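Esterase Rv0045c (Mycobacterium tuberculosis, PDB 6WYN) hydrolyses carboxylic esters, preferring short, straight-chain alkyl esters of about four atoms, and probably serves ester or lipid metabolism. Local coordinates at residues D44-Q55 with K228-H236; L76-F87 with A95-L105. One frame throughout, in Å; residues are numbered along the deposited sequence. Where two conformers were deposited one is given.

Contact 1 of 2, residues D44-Q55 with K228-H236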
loop_
_atom_site.group_PDB
_atom_site.type_symbol
_atom_site.label_atom_id
_atom_site.label_comp_id
_atom_site.label_asym_id
_atom_site.label_seq_id
_atom_site.Cartn_x
_atom_site.Cartn_y
_atom_site.Cartn_z
ATOM N N ASP A 44 7.252 -6.551 19.981
ATOM C CA ASP A 44 8.102 -6.059 18.876
ATOM C C ASP A 44 7.300 -6.165 17.565
ATOM O O ASP A 44 6.450 -7.077 17.440
ATOM C CB ASP A 44 9.375 -6.891 18.877
ATOM C CG ASP A 44 10.144 -6.793 17.601
ATOM O OD1 ASP A 44 10.759 -5.744 17.429
ATOM O OD2 ASP A 44 10.089 -7.743 16.787
ATOM N N GLU A 45 7.607 -5.325 16.576
ATOM C CA GLU A 45 6.818 -5.235 15.333
ATOM C C GLU A 45 7.023 -6.485 14.465
ATOM O O GLU A 45 6.222 -6.690 13.541
ATOM C CB GLU A 45 7.119 -3.909 14.635
ATOM C CG GLU A 45 8.424 -3.835 13.882
ATOM C CD GLU A 45 8.490 -2.594 12.987
ATOM O OE1 GLU A 45 9.556 -1.910 12.980
ATOM O OE2 GLU A 45 7.463 -2.302 12.297
ATOM N N PHE A 46 8.041 -7.295 14.703
ATOM C CA PHE A 46 8.284 -8.547 13.941
ATOM C C PHE A 46 7.793 -9.791 14.724
ATOM O O PHE A 46 7.977 -10.904 14.238
ATOM C CB PHE A 46 9.761 -8.599 13.547
ATOM C CG PHE A 46 10.211 -7.364 12.810
ATOM C CD1 PHE A 46 9.535 -6.943 11.669
ATOM C CD2 PHE A 46 11.307 -6.627 13.249
ATOM C CE1 PHE A 46 9.900 -5.775 11.020
ATOM C CE2 PHE A 46 11.724 -5.498 12.558
ATOM C CZ PHE A 46 11.021 -5.086 11.453
ATOM N N ALA A 47 7.105 -9.631 15.838
ATOM C CA ALA A 47 6.729 -10.770 16.710
ATOM C C ALA A 47 5.654 -11.664 16.051
ATOM O O ALA A 47 5.523 -12.799 16.481
ATOM C CB ALA A 47 6.244 -10.236 18.033
ATOM N N LEU A 48 4.869 -11.195 15.075
ATOM C CA LEU A 48 3.752 -12.000 14.499
ATOM C C LEU A 48 4.112 -12.584 13.149
ATOM O O LEU A 48 3.188 -13.033 12.450
ATOM C CB LEU A 48 2.522 -11.110 14.381
ATOM C CG LEU A 48 2.060 -10.552 15.716
ATOM C CD1 LEU A 48 0.863 -9.646 15.524
ATOM C CD2 LEU A 48 1.749 -11.701 16.692
ATOM N N LEU A 49 5.377 -12.604 12.753
ATOM C CA LEU A 49 5.680 -12.979 11.345
ATOM C C LEU A 49 5.305 -14.455 11.064
ATOM O O LEU A 49 5.057 -14.764 9.875
ATOM C CB LEU A 49 7.134 -12.697 10.976
ATOM C CG LEU A 49 7.511 -11.219 10.809
ATOM C CD1 LEU A 49 8.988 -11.126 10.430
ATOM C CD2 LEU A 49 6.632 -10.536 9.766
ATOM N N ALA A 50 5.303 -15.336 12.074
ATOM C CA ALA A 50 4.929 -16.757 11.902
ATOM C C ALA A 50 3.484 -16.825 11.373
ATOM O O ALA A 50 3.238 -17.686 10.512
ATOM C CB ALA A 50 5.109 -17.518 13.196
ATOM N N GLU A 51 2.611 -15.922 11.831
ATOM C CA GLU A 51 1.205 -15.799 11.377
ATOM C C GLU A 51 1.199 -15.474 9.895
ATOM O O GLU A 51 0.409 -16.094 9.147
ATOM C CB GLU A 51 0.434 -14.757 12.186
ATOM C CG GLU A 51 0.291 -15.062 13.672
ATOM C CD GLU A 51 -0.525 -14.032 14.454
ATOM O OE1 GLU A 51 -0.662 -14.205 15.683
ATOM O OE2 GLU A 51 -1.068 -13.076 13.850
ATOM N N ASN A 52 2.073 -14.575 9.438
ATOM C CA ASN A 52 2.170 -14.216 8.008
ATOM C C ASN A 52 2.676 -15.403 7.200
ATOM O O ASN A 52 2.112 -15.642 6.086
ATOM C CB ASN A 52 3.037 -12.986 7.739
ATOM C CG ASN A 52 2.539 -11.764 8.475
ATOM O OD1 ASN A 52 3.051 -11.473 9.554
ATOM N ND2 ASN A 52 1.507 -11.102 7.962
ATOM N N ALA A 53 3.687 -16.120 7.663
ATOM C CA ALA A 53 4.153 -17.334 6.942
ATOM C C ALA A 53 2.994 -18.365 6.808
ATOM O O ALA A 53 2.811 -18.874 5.734
ATOM C CB ALA A 53 5.360 -17.932 7.619
ATOM N N GLU A 54 2.229 -18.630 7.863
ATOM C CA GLU A 54 1.071 -19.569 7.837
ATOM C C GLU A 54 0.016 -19.053 6.824
ATOM O O GLU A 54 -0.348 -19.789 5.905
ATOM C CB GLU A 54 0.591 -19.688 9.285
ATOM C CG GLU A 54 -0.656 -20.528 9.519
ATOM C CD GLU A 54 -1.263 -20.394 10.923
ATOM O OE1 GLU A 54 -2.102 -21.266 11.305
ATOM O OE2 GLU A 54 -0.923 -19.408 11.645
ATOM N N GLN A 55 -0.382 -17.784 6.895
ATOM C CA GLN A 55 -1.334 -17.196 5.907
ATOM C C GLN A 55 -0.795 -17.363 4.485
ATOM O O GLN A 55 -1.605 -17.584 3.577
ATOM C CB GLN A 55 -1.664 -15.756 6.267
ATOM C CG GLN A 55 -2.744 -15.136 5.408
ATOM C CD GLN A 55 -3.060 -13.703 5.797
ATOM O OE1 GLN A 55 -2.182 -12.839 5.969
ATOM N NE2 GLN A 55 -4.343 -13.404 5.866
ATOM N N LYS A 228 -8.073 -13.022 13.499
ATOM C CA LYS A 228 -6.634 -13.003 13.880
ATOM C C LYS A 228 -5.896 -12.178 12.808
ATOM O O LYS A 228 -5.070 -11.345 13.201
ATOM C CB LYS A 228 -6.113 -14.424 14.072
ATOM C CG LYS A 228 -4.675 -14.541 14.574
ATOM C CD LYS A 228 -4.169 -15.988 14.794
ATOM C CE LYS A 228 -3.562 -16.595 13.549
ATOM N NZ LYS A 228 -2.617 -17.686 13.881
ATOM N N SER A 229 -6.263 -12.303 11.525
ATOM C CA SER A 229 -5.717 -11.432 10.451
ATOM C C SER A 229 -6.086 -9.971 10.723
ATOM O O SER A 229 -5.190 -9.116 10.631
ATOM C CB SER A 229 -6.164 -11.872 9.097
ATOM O OG SER A 229 -5.639 -13.155 8.832
ATOM N N LEU A 230 -7.345 -9.688 11.087
ATOM C CA LEU A 230 -7.756 -8.286 11.377
ATOM C C LEU A 230 -6.973 -7.709 12.566
ATOM O O LEU A 230 -6.556 -6.527 12.483
ATOM C CB LEU A 230 -9.259 -8.219 11.641
ATOM C CG LEU A 230 -10.162 -8.580 10.459
ATOM C CD1 LEU A 230 -11.641 -8.451 10.854
ATOM C CD2 LEU A 230 -9.849 -7.721 9.225
ATOM N N ARG A 231 -6.824 -8.490 13.633
ATOM C CA ARG A 231 -6.094 -8.106 14.877
ATOM C C ARG A 231 -4.639 -7.743 14.510
ATOM O O ARG A 231 -4.103 -6.759 15.033
ATOM C CB ARG A 231 -6.179 -9.289 15.851
ATOM C CG ARG A 231 -5.454 -9.090 17.171
ATOM C CD ARG A 231 -5.619 -10.231 18.180
ATOM N NE ARG A 231 -7.031 -10.538 18.449
ATOM C CZ ARG A 231 -7.817 -9.952 19.379
ATOM N NH1 ARG A 231 -7.342 -9.004 20.182
ATOM N NH2 ARG A 231 -9.088 -10.334 19.503
ATOM N N ARG A 232 -4.009 -8.564 13.666
ATOM C CA ARG A 232 -2.599 -8.319 13.254
ATOM C C ARG A 232 -2.535 -6.978 12.520
ATOM O O ARG A 232 -1.606 -6.193 12.796
ATOM C CB ARG A 232 -2.149 -9.465 12.344
ATOM C CG ARG A 232 -0.725 -9.363 11.821
ATOM C CD ARG A 232 -0.122 -10.746 11.665
ATOM N NE ARG A 232 -0.373 -11.390 10.383
ATOM C CZ ARG A 232 -1.318 -12.294 10.145
ATOM N NH1 ARG A 232 -2.141 -12.670 11.110
ATOM N NH2 ARG A 232 -1.443 -12.816 8.938
ATOM N N GLY A 233 -3.500 -6.727 11.632
ATOM C CA GLY A 233 -3.528 -5.476 10.859
ATOM C C GLY A 233 -3.673 -4.271 11.767
ATOM O O GLY A 233 -2.926 -3.252 11.575
ATOM N N VAL A 234 -4.559 -4.360 12.755
ATOM C CA VAL A 234 -4.788 -3.255 13.723
ATOM C C VAL A 234 -3.532 -3.043 14.599
ATOM O O VAL A 234 -3.141 -1.902 14.776
ATOM C CB VAL A 234 -6.037 -3.501 14.578
ATOM C CG1 VAL A 234 -6.161 -2.477 15.702
ATOM C CG2 VAL A 234 -7.311 -3.505 13.733
ATOM N N PHE A 235 -2.949 -4.098 15.155
ATOM C CA PHE A 235 -1.655 -4.023 15.876
ATOM C C PHE A 235 -0.625 -3.137 15.127
ATOM O O PHE A 235 -0.102 -2.153 15.680
ATOM C CB PHE A 235 -1.136 -5.438 16.046
ATOM C CG PHE A 235 0.243 -5.493 16.626
ATOM C CD1 PHE A 235 0.495 -4.942 17.873
ATOM C CD2 PHE A 235 1.280 -6.066 15.914
ATOM C CE1 PHE A 235 1.772 -4.991 18.414
ATOM C CE2 PHE A 235 2.558 -6.107 16.453
ATOM C CZ PHE A 235 2.795 -5.578 17.700
ATOM N N HIS A 236 -0.369 -3.415 13.855
ATOM C CA HIS A 236 0.631 -2.670 13.032
ATOM C C HIS A 236 0.158 -1.238 12.747
ATOM O O HIS A 236 0.997 -0.352 12.550
ATOM C CB HIS A 236 0.912 -3.407 11.731
ATOM C CG HIS A 236 1.585 -4.701 11.944
ATOM N ND1 HIS A 236 2.618 -4.830 12.839
ATOM C CD2 HIS A 236 1.358 -5.919 11.396
ATOM C CE1 HIS A 236 3.064 -6.065 12.779
ATOM N NE2 HIS A 236 2.278 -6.777 11.946
HETATM O O HOH W 1 -3.386 -20.255 13.479
#
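Arg232 meets four residues of 44-55: Leu48, Glu51, Asn52 and Gln55. Bends at chi2 and chi3 turn its guanidinium across the start of helix 49-55, where one face lies against Glu51 CB. The Glu51 chain, extended beyond CG, runs past in the opposite sense, and Arg232 NH1 forms a salt bridge with Glu51 OE2 at 3.0 Å; the two planes stand 81° apart, and as a hydrogen bond it is weak and bent. A second salt bridge, longer at 3.3 Å, joins Lys228 NZ to Glu54 OE2, both on exposed residues, backed by a water that accepts from NZ and donates to Glu54 OE1. Gln55 OE1 sits 3.1 Å from Arg232 NH2 and is probably hydrogen-bonded to Thr100 OG1. These pairs join a short helix before the central sheet to helix 228-236, which probably belongs to the inserted cap domain, crossing at -136°.

Apolar contact centres on Leu48, the N-cap residue of helix 49-55, whose CD1 lies 3.6 Å from Phe235 CD2. A long arginine suits position 232: its aliphatic CD packs on Leu48 CB while its guanidinium reaches Glu51.

Backbone oxygens of the turns in 44-49 meet ring edges: Asp44 O that of Phe235, and Glu45 O that of His236, 3.3 Å from His236 CE1.

Contact 2 of 2, residues L76-F87 with A95-L105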
loop_
_atom_site.group_PDB
_atom_site.type_symbol
_atom_site.label_atom_id
_atom_site.label_comp_id
_atom_site.label_asym_id
_atom_site.label_seq_id
_atom_site.Cartn_x
_atom_site.Cartn_y
_atom_site.Cartn_z
ATOM N N LEU A 76 10.205 -0.926 5.663
ATOM C CA LEU A 76 10.717 -2.272 6.053
ATOM C C LEU A 76 11.555 -2.818 4.916
ATOM O O LEU A 76 11.071 -2.880 3.765
ATOM C CB LEU A 76 9.533 -3.182 6.359
ATOM C CG LEU A 76 8.682 -2.761 7.539
ATOM C CD1 LEU A 76 7.520 -3.715 7.730
ATOM C CD2 LEU A 76 9.523 -2.690 8.798
ATOM N N ARG A 77 12.788 -3.209 5.223
ATOM C CA ARG A 77 13.731 -3.791 4.245
ATOM C C ARG A 77 13.846 -5.277 4.562
ATOM O O ARG A 77 14.305 -5.630 5.685
ATOM C CB ARG A 77 15.093 -3.086 4.256
ATOM C CG ARG A 77 16.030 -3.551 3.153
ATOM C CD ARG A 77 17.213 -2.629 2.940
ATOM N NE ARG A 77 18.025 -2.643 4.157
ATOM C CZ ARG A 77 18.925 -1.716 4.477
ATOM N NH1 ARG A 77 19.561 -1.804 5.635
ATOM N NH2 ARG A 77 19.192 -0.744 3.636
ATOM N N TRP A 78 13.445 -6.099 3.589
ATOM C CA TRP A 78 13.358 -7.577 3.703
ATOM C C TRP A 78 14.493 -8.221 2.929
ATOM O O TRP A 78 14.722 -7.793 1.773
ATOM C CB TRP A 78 12.033 -8.060 3.124
ATOM C CG TRP A 78 10.827 -7.545 3.836
ATOM C CD1 TRP A 78 10.181 -6.336 3.691
ATOM C CD2 TRP A 78 10.091 -8.293 4.798
ATOM N NE1 TRP A 78 9.082 -6.300 4.503
ATOM C CE2 TRP A 78 8.990 -7.498 5.175
ATOM C CE3 TRP A 78 10.245 -9.578 5.328
ATOM C CZ2 TRP A 78 8.060 -7.946 6.107
ATOM C CZ3 TRP A 78 9.306 -10.022 6.227
ATOM C CH2 TRP A 78 8.226 -9.223 6.605
ATOM N N GLY A 79 15.132 -9.223 3.547
ATOM C CA GLY A 79 16.084 -10.097 2.849
ATOM C C GLY A 79 17.435 -9.449 2.611
ATOM O O GLY A 79 18.093 -9.888 1.645
ATOM N N GLY A 80 17.839 -8.433 3.380
ATOM C CA GLY A 80 19.129 -7.730 3.129
ATOM C C GLY A 80 19.028 -6.371 2.420
ATOM O O GLY A 80 17.921 -5.842 2.218
ATOM N N SER A 81 20.154 -5.840 1.956
ATOM C CA SER A 81 20.271 -4.429 1.506
ATOM C C SER A 81 20.109 -4.250 -0.015
ATOM O O SER A 81 20.288 -3.068 -0.400
ATOM C CB SER A 81 21.572 -3.845 1.963
ATOM O OG SER A 81 22.625 -4.518 1.303
ATOM N N ALA A 82 19.732 -5.284 -0.829
ATOM C CA ALA A 82 19.564 -5.180 -2.314
ATOM C C ALA A 82 18.141 -5.552 -2.770
ATOM O O ALA A 82 17.864 -6.595 -3.355
ATOM C CB ALA A 82 20.597 -6.048 -2.954
ATOM N N PRO A 83 17.140 -4.724 -2.473
ATOM C CA PRO A 83 15.753 -5.079 -2.802
ATOM C C PRO A 83 15.524 -5.286 -4.304
ATOM O O PRO A 83 16.006 -4.487 -5.066
ATOM C CB PRO A 83 14.950 -3.856 -2.347
ATOM C CG PRO A 83 15.834 -3.120 -1.384
ATOM C CD PRO A 83 17.271 -3.492 -1.684
ATOM N N ARG A 84 14.770 -6.319 -4.683
ATOM C CA ARG A 84 14.313 -6.550 -6.077
ATOM C C ARG A 84 12.966 -5.845 -6.330
ATOM O O ARG A 84 12.719 -5.455 -7.475
ATOM C CB ARG A 84 14.081 -8.041 -6.347
ATOM C CG ARG A 84 15.289 -8.900 -6.691
ATOM C CD ARG A 84 14.849 -10.241 -7.306
ATOM N NE ARG A 84 14.463 -10.114 -8.713
ATOM C CZ ARG A 84 13.917 -11.069 -9.475
ATOM N NH1 ARG A 84 13.652 -12.267 -8.979
ATOM N NH2 ARG A 84 13.618 -10.805 -10.739
ATOM N N VAL A 85 12.103 -5.704 -5.312
ATOM C CA VAL A 85 10.731 -5.179 -5.495
ATOM C C VAL A 85 10.474 -4.104 -4.460
ATOM O O VAL A 85 10.823 -4.304 -3.296
ATOM C CB VAL A 85 9.697 -6.301 -5.337
ATOM C CG1 VAL A 85 8.312 -5.816 -5.712
ATOM C CG2 VAL A 85 10.103 -7.526 -6.164
ATOM N N ILE A 86 9.845 -3.045 -4.888
ATOM C CA ILE A 86 9.287 -2.007 -3.992
ATOM C C ILE A 86 7.780 -2.182 -3.897
ATOM O O ILE A 86 7.144 -2.288 -4.947
ATOM C CB ILE A 86 9.668 -0.629 -4.538
ATOM C CG1 ILE A 86 11.181 -0.472 -4.695
ATOM C CG2 ILE A 86 9.077 0.429 -3.644
ATOM C CD1 ILE A 86 11.564 0.654 -5.654
ATOM N N PHE A 87 7.231 -2.137 -2.689
ATOM C CA PHE A 87 5.785 -2.240 -2.428
ATOM C C PHE A 87 5.320 -0.931 -1.794
ATOM O O PHE A 87 5.992 -0.480 -0.831
ATOM C CB PHE A 87 5.507 -3.418 -1.501
ATOM C CG PHE A 87 5.728 -4.780 -2.093
ATOM C CD1 PHE A 87 6.952 -5.409 -1.997
ATOM C CD2 PHE A 87 4.676 -5.457 -2.701
ATOM C CE1 PHE A 87 7.152 -6.688 -2.512
ATOM C CE2 PHE A 87 4.881 -6.710 -3.256
ATOM C CZ PHE A 87 6.102 -7.331 -3.143
ATOM N N ALA A 95 3.281 -0.222 5.671
ATOM C CA ALA A 95 4.167 -1.205 5.032
ATOM C C ALA A 95 3.831 -2.657 5.425
ATOM O O ALA A 95 4.120 -3.558 4.628
ATOM C CB ALA A 95 5.586 -0.858 5.369
ATOM N N HIS A 96 3.363 -2.882 6.653
ATOM C CA HIS A 96 3.112 -4.244 7.176
ATOM C C HIS A 96 1.974 -4.918 6.389
ATOM O O HIS A 96 1.876 -6.162 6.475
ATOM C CB HIS A 96 2.769 -4.243 8.666
ATOM C CG HIS A 96 3.955 -4.157 9.567
ATOM N ND1 HIS A 96 4.735 -5.247 9.828
ATOM C CD2 HIS A 96 4.473 -3.124 10.284
ATOM C CE1 HIS A 96 5.692 -4.912 10.682
ATOM N NE2 HIS A 96 5.557 -3.612 10.965
ATOM N N THR A 97 1.161 -4.157 5.640
ATOM C CA THR A 97 0.089 -4.737 4.786
ATOM C C THR A 97 0.743 -5.774 3.874
ATOM O O THR A 97 0.082 -6.742 3.469
ATOM C CB THR A 97 -0.676 -3.668 3.979
ATOM O OG1 THR A 97 -1.891 -4.224 3.467
ATOM C CG2 THR A 97 0.105 -3.147 2.803
ATOM N N TRP A 98 2.002 -5.587 3.529
ATOM C CA TRP A 98 2.681 -6.488 2.570
ATOM C C TRP A 98 3.349 -7.708 3.212
ATOM O O TRP A 98 3.886 -8.498 2.441
ATOM C CB TRP A 98 3.682 -5.720 1.747
ATOM C CG TRP A 98 3.094 -4.592 1.003
ATOM C CD1 TRP A 98 3.193 -3.257 1.284
ATOM C CD2 TRP A 98 2.267 -4.719 -0.152
ATOM N NE1 TRP A 98 2.567 -2.536 0.308
ATOM C CE2 TRP A 98 1.939 -3.403 -0.552
ATOM C CE3 TRP A 98 1.793 -5.807 -0.888
ATOM C CZ2 TRP A 98 1.134 -3.156 -1.656
ATOM C CZ3 TRP A 98 0.986 -5.556 -1.967
ATOM C CH2 TRP A 98 0.723 -4.248 -2.383
ATOM N N ASP A 99 3.353 -7.852 4.535
ATOM C CA ASP A 99 4.155 -8.896 5.236
ATOM C C ASP A 99 3.888 -10.285 4.612
ATOM O O ASP A 99 4.831 -11.039 4.344
ATOM C CB ASP A 99 3.861 -8.888 6.734
ATOM C CG ASP A 99 4.372 -7.679 7.504
ATOM O OD1 ASP A 99 5.069 -6.800 6.878
ATOM O OD2 ASP A 99 4.040 -7.612 8.727
ATOM N N THR A 100 2.625 -10.635 4.428
ATOM C CA THR A 100 2.251 -12.001 3.994
ATOM C C THR A 100 2.773 -12.177 2.600
ATOM O O THR A 100 3.452 -13.184 2.349
ATOM C CB THR A 100 0.757 -12.290 4.152
ATOM O OG1 THR A 100 0.430 -12.248 5.538
ATOM C CG2 THR A 100 0.403 -13.648 3.569
ATOM N N VAL A 101 2.496 -11.223 1.714
ATOM C CA VAL A 101 2.960 -11.320 0.314
ATOM C C VAL A 101 4.496 -11.436 0.289
ATOM O O VAL A 101 5.049 -12.213 -0.497
ATOM C CB VAL A 101 2.419 -10.142 -0.519
ATOM C CG1 VAL A 101 3.151 -9.962 -1.820
ATOM C CG2 VAL A 101 0.928 -10.270 -0.775
ATOM N N ILE A 102 5.190 -10.572 1.024
ATOM C CA ILE A 102 6.668 -10.543 0.967
ATOM C C ILE A 102 7.214 -11.873 1.514
ATOM O O ILE A 102 8.091 -12.416 0.896
ATOM C CB ILE A 102 7.177 -9.280 1.672
ATOM C CG1 ILE A 102 6.831 -8.096 0.776
ATOM C CG2 ILE A 102 8.665 -9.354 1.965
ATOM C CD1 ILE A 102 7.179 -6.784 1.395
ATOM N N VAL A 103 6.668 -12.381 2.593
ATOM C CA VAL A 103 7.138 -13.650 3.227
ATOM C C VAL A 103 6.889 -14.791 2.233
ATOM O O VAL A 103 7.814 -15.582 1.959
ATOM C CB VAL A 103 6.464 -13.846 4.600
ATOM C CG1 VAL A 103 6.595 -15.279 5.162
ATOM C CG2 VAL A 103 7.059 -12.875 5.593
ATOM N N GLY A 104 5.710 -14.834 1.608
ATOM C CA GLY A 104 5.409 -15.858 0.594
ATOM C C GLY A 104 6.252 -15.761 -0.639
ATOM O O GLY A 104 6.592 -16.827 -1.248
ATOM N N LEU A 105 6.505 -14.561 -1.130
ATOM C CA LEU A 105 7.276 -14.433 -2.377
ATOM C C LEU A 105 8.746 -14.824 -2.178
ATOM O O LEU A 105 9.375 -15.297 -3.159
ATOM C CB LEU A 105 7.117 -13.000 -2.848
ATOM C CG LEU A 105 7.670 -12.685 -4.216
ATOM C CD1 LEU A 105 6.917 -13.464 -5.281
ATOM C CD2 LEU A 105 7.593 -11.182 -4.464
HETATM O O HOH W 2 6.135 -5.433 4.744
#
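Ile102 wedges between two aromatic rings, Trp78 from strand 76-78 and Phe87 from strand 85-87. Ile102 CG2 sits over one face of the Trp78 indole, 3.5 Å from the centroid of the five-membered ring, in a CH-pi contact. Ile102 CG1, placed beside the backbone N by chi1 of -72°, slides along the face of Phe87 and comes within 3.6 Å of Phe87 CE1, while Ile102 CD1 reaches both rings. A beta-branched residue suits this place because its two branches face different rings.

Phe87 is gripped from several directions. Phe87 CB stands almost squarely above the five-membered ring of Trp98, 3.5 Å from the centroid, while the phenyl ring leans over the six-membered part with the planes at 43°. Val101 CG1 and Leu105 CD2 close in round the far end of the phenyl. Leu76 CD1 likewise covers the centre of the His96 face. Helix 99-105 is thereby seated on the sheet as the helix of the beta-alpha-beta unit formed by strands 85-88 and 109-112, with Trp98 about 9 Å, side chain to side chain, from Ser155, the probable nucleophile.

The side toward Ala95 is more polar. There a water donates to Ala95 O and Asp99 OD1 and accepts a weak bond from Trp78 NE1. His96 ND1 gives Asp99 OD2 a nearly straight 2.7 Å bond, in the ring plane and to the syn lone pair. His96 NE2 is hydrogen-bonded to Glu45 OE2, and with carboxylates at both ring nitrogens a charged Asp99 and probably a cationic His96 would be favoured.

From the N terminus, the chain first lays down 44-55, then enters the sheet through strands 65-70 and 73-78, and turns back into strand 85-88. Contact 2 closes a short loop here, with only seven residues between its segments, bringing helix 99-105 onto the strands just made. Contact 1 closes much later, when helix 227-237 returns to 44-55 after 172 intervening residues, so the whole of contact 2 lies within its span. The two contacts also touch: the His236 and His96 rings stack, and Asn52 packs on Asp99. Residues 95-105 thus lie between the central sheet and the pair formed by 44-55 and helix 227-237.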